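Local coordinates for nitrogen regulatory protein P-II (Thiomonas intermedia, PDB 5D4O) that binds ADP and AMP and, as a PII-family protein, probably regulates the activity of enzymes, at residues K11-L16 with F94-Q99. Residues are numbered along the deposited sequence; the frame is centred on the assembly and turned at random. Where two conformers were deposited one is given.
Sequences KLEIIL and FVHDIQ. With ADP (adenosine-5'-diphosphate), chain D.
H96 meets K11 in a hydrogen-bonded antiparallel pair, K11 N to H96 O and H96 N to K11 O; E13 and F94 bond both ways likewise, and the H96 ring adds one more bond. Its CB lies 3.3 Å from K11 O. CG is anti to its own carbonyl carbon (chi1 -62°), and the ring stands on the face shared with K11 and E13, where ND1 donates to K11 O at 3.1 Å, bent to 135° at the hydrogen. H96 N reaches that oxygen from the opposite face of the carbonyl plane. CE1 comes 3.3 Å from E13 OE2, which lies near the ring plane, the carboxylate turned 58° against the ring. K11 CE rides over one ring face near its rim; K11 NZ forms salt bridges with E13 OE1 (3.1 Å) and with E13 OE2 of the third subunit. At the tip, NE2 is hydrogen-bonded to K11 NZ of the second subunit, and the same ammonium forms a salt bridge with OE2 of this chain's E13, joining subunits in the trimer. Beside the ADP site, adenine C2 meets the F94 ring edge near its plane (CZ to C2 3.6 Å), and I15 CD1 comes obliquely to CE2 (3.8 Å). L12 and V95, a non-hydrogen-bonded pair, lie side by side on the face opposite K11, E13, F94 and H96, CD1 to CG2 3.9 Å. Strand 7-17 runs between 92-100 and 63-70, and L12 and I14 pack on helix 72-88.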
# COMPACT_ATOMS: atom_id res chain seq x y z
N LYS A 11 -7.28 -2.26 7.75
CA LYS A 11 -7.17 -1.49 6.52
C LYS A 11 -7.37 -2.45 5.35
O LYS A 11 -6.62 -3.43 5.18
CB LYS A 11 -5.83 -0.75 6.40
CG LYS A 11 -5.78 0.27 5.24
CD LYS A 11 -4.36 0.63 4.79
CE LYS A 11 -3.79 -0.40 3.84
NZ LYS A 11 -2.45 0.00 3.33
N LEU A 12 -8.42 -2.19 4.57
CA LEU A 12 -8.70 -2.99 3.37
C LEU A 12 -8.02 -2.37 2.17
O LEU A 12 -8.02 -1.15 2.01
CB LEU A 12 -10.23 -3.00 3.07
CG LEU A 12 -11.12 -4.09 3.68
CD1 LEU A 12 -10.62 -4.61 5.01
CD2 LEU A 12 -12.60 -3.65 3.70
N GLU A 13 -7.52 -3.23 1.28
CA GLU A 13 -7.05 -2.85 -0.05
C GLU A 13 -7.98 -3.65 -0.98
O GLU A 13 -7.97 -4.88 -0.95
CB GLU A 13 -5.59 -3.22 -0.28
CG GLU A 13 -4.69 -2.20 0.38
CD GLU A 13 -3.22 -2.56 0.24
OE1 GLU A 13 -2.39 -1.76 0.73
OE2 GLU A 13 -2.91 -3.67 -0.25
N ILE A 14 -8.85 -2.95 -1.69
CA ILE A 14 -9.85 -3.59 -2.57
C ILE A 14 -9.46 -3.28 -4.01
O ILE A 14 -9.52 -2.12 -4.41
CB ILE A 14 -11.25 -3.00 -2.27
CG1 ILE A 14 -11.60 -3.13 -0.76
CG2 ILE A 14 -12.31 -3.70 -3.20
CD1 ILE A 14 -12.70 -2.17 -0.28
N ILE A 15 -9.09 -4.30 -4.78
CA ILE A 15 -8.63 -4.11 -6.15
C ILE A 15 -9.70 -4.67 -7.07
O ILE A 15 -10.09 -5.83 -6.92
CB ILE A 15 -7.25 -4.76 -6.38
CG1 ILE A 15 -6.21 -4.13 -5.41
CG2 ILE A 15 -6.80 -4.60 -7.87
CD1 ILE A 15 -4.89 -4.95 -5.19
N LEU A 16 -10.18 -3.83 -7.99
CA LEU A 16 -11.25 -4.19 -8.91
C LEU A 16 -11.27 -3.28 -10.12
O LEU A 16 -10.60 -2.25 -10.15
CB LEU A 16 -12.63 -4.17 -8.16
CG LEU A 16 -13.33 -2.79 -7.85
CD1 LEU A 16 -14.72 -3.04 -7.22
CD2 LEU A 16 -12.50 -1.88 -6.96
N PHE A 94 -7.55 -7.40 0.36
CA PHE A 94 -6.52 -7.76 1.32
C PHE A 94 -6.83 -7.03 2.63
O PHE A 94 -7.00 -5.81 2.62
CB PHE A 94 -5.13 -7.35 0.83
CG PHE A 94 -4.74 -7.86 -0.54
CD1 PHE A 94 -5.05 -9.16 -0.93
CD2 PHE A 94 -4.02 -7.07 -1.41
CE1 PHE A 94 -4.70 -9.64 -2.20
CE2 PHE A 94 -3.64 -7.55 -2.68
CZ PHE A 94 -3.98 -8.83 -3.06
N VAL A 95 -6.90 -7.77 3.72
CA VAL A 95 -7.18 -7.18 5.04
C VAL A 95 -5.87 -7.06 5.80
O VAL A 95 -5.16 -8.06 5.98
CB VAL A 95 -8.20 -8.01 5.88
CG1 VAL A 95 -8.57 -7.26 7.18
CG2 VAL A 95 -9.45 -8.34 5.09
N HIS A 96 -5.59 -5.84 6.30
CA HIS A 96 -4.38 -5.52 7.05
C HIS A 96 -4.73 -5.10 8.47
O HIS A 96 -5.80 -4.54 8.71
CB HIS A 96 -3.63 -4.31 6.39
CG HIS A 96 -3.16 -4.51 4.99
ND1 HIS A 96 -4.05 -4.61 3.93
CD2 HIS A 96 -1.89 -4.55 4.50
CE1 HIS A 96 -3.31 -4.72 2.84
NE2 HIS A 96 -2.00 -4.72 3.13
N ASP A 97 -3.80 -5.31 9.38
CA ASP A 97 -3.82 -4.72 10.72
C ASP A 97 -3.02 -3.46 10.61
O ASP A 97 -1.91 -3.47 10.02
CB ASP A 97 -3.11 -5.64 11.73
CG ASP A 97 -3.97 -6.78 12.18
OD1 ASP A 97 -5.20 -6.63 12.17
OD2 ASP A 97 -3.42 -7.82 12.55
N ILE A 98 -3.56 -2.36 11.15
CA ILE A 98 -2.80 -1.10 11.21
C ILE A 98 -3.02 -0.47 12.59
O ILE A 98 -3.87 -0.94 13.36
CB ILE A 98 -3.21 -0.09 10.09
CG1 ILE A 98 -4.72 0.26 10.16
CG2 ILE A 98 -2.82 -0.62 8.70
CD1 ILE A 98 -5.13 1.69 9.46
N GLN A 99 -2.26 0.60 12.89
CA GLN A 99 -2.39 1.42 14.11
C GLN A 99 -2.67 2.85 13.65
O GLN A 99 -2.09 3.29 12.64
CB GLN A 99 -1.11 1.43 14.96
CG GLN A 99 -0.91 0.21 15.87
CD GLN A 99 0.39 0.31 16.66
OE1 GLN A 99 0.40 0.50 17.89
NE2 GLN A 99 1.52 0.19 15.97
PB ADP D . -9.07 -12.36 -13.95
O1B ADP D . -10.38 -11.99 -14.44
O2B ADP D . -8.02 -12.03 -15.02
O3B ADP D . -9.02 -13.83 -13.64
PA ADP D . -8.40 -11.81 -11.06
O1A ADP D . -7.69 -13.09 -10.82
O2A ADP D . -9.66 -11.71 -10.23
O3A ADP D . -8.76 -11.55 -12.60
O5' ADP D . -7.40 -10.62 -10.69
C5' ADP D . -7.78 -9.27 -10.97
C4' ADP D . -6.72 -8.33 -10.47
O4' ADP D . -6.55 -8.51 -9.05
C3' ADP D . -5.33 -8.54 -11.04
O3' ADP D . -5.16 -7.95 -12.31
C2' ADP D . -4.46 -7.86 -9.97
O2' ADP D . -4.53 -6.46 -10.13
C1' ADP D . -5.19 -8.26 -8.69
N9 ADP D . -4.63 -9.45 -8.07
C8 ADP D . -5.01 -10.75 -8.25
N7 ADP D . -4.26 -11.62 -7.62
C5 ADP D . -3.33 -10.83 -6.95
C6 ADP D . -2.26 -11.14 -6.09
N6 ADP D . -1.87 -12.40 -5.83
N1 ADP D . -1.55 -10.12 -5.57
C2 ADP D . -1.85 -8.87 -5.95
N3 ADP D . -2.81 -8.45 -6.78
C4 ADP D . -3.54 -9.49 -7.23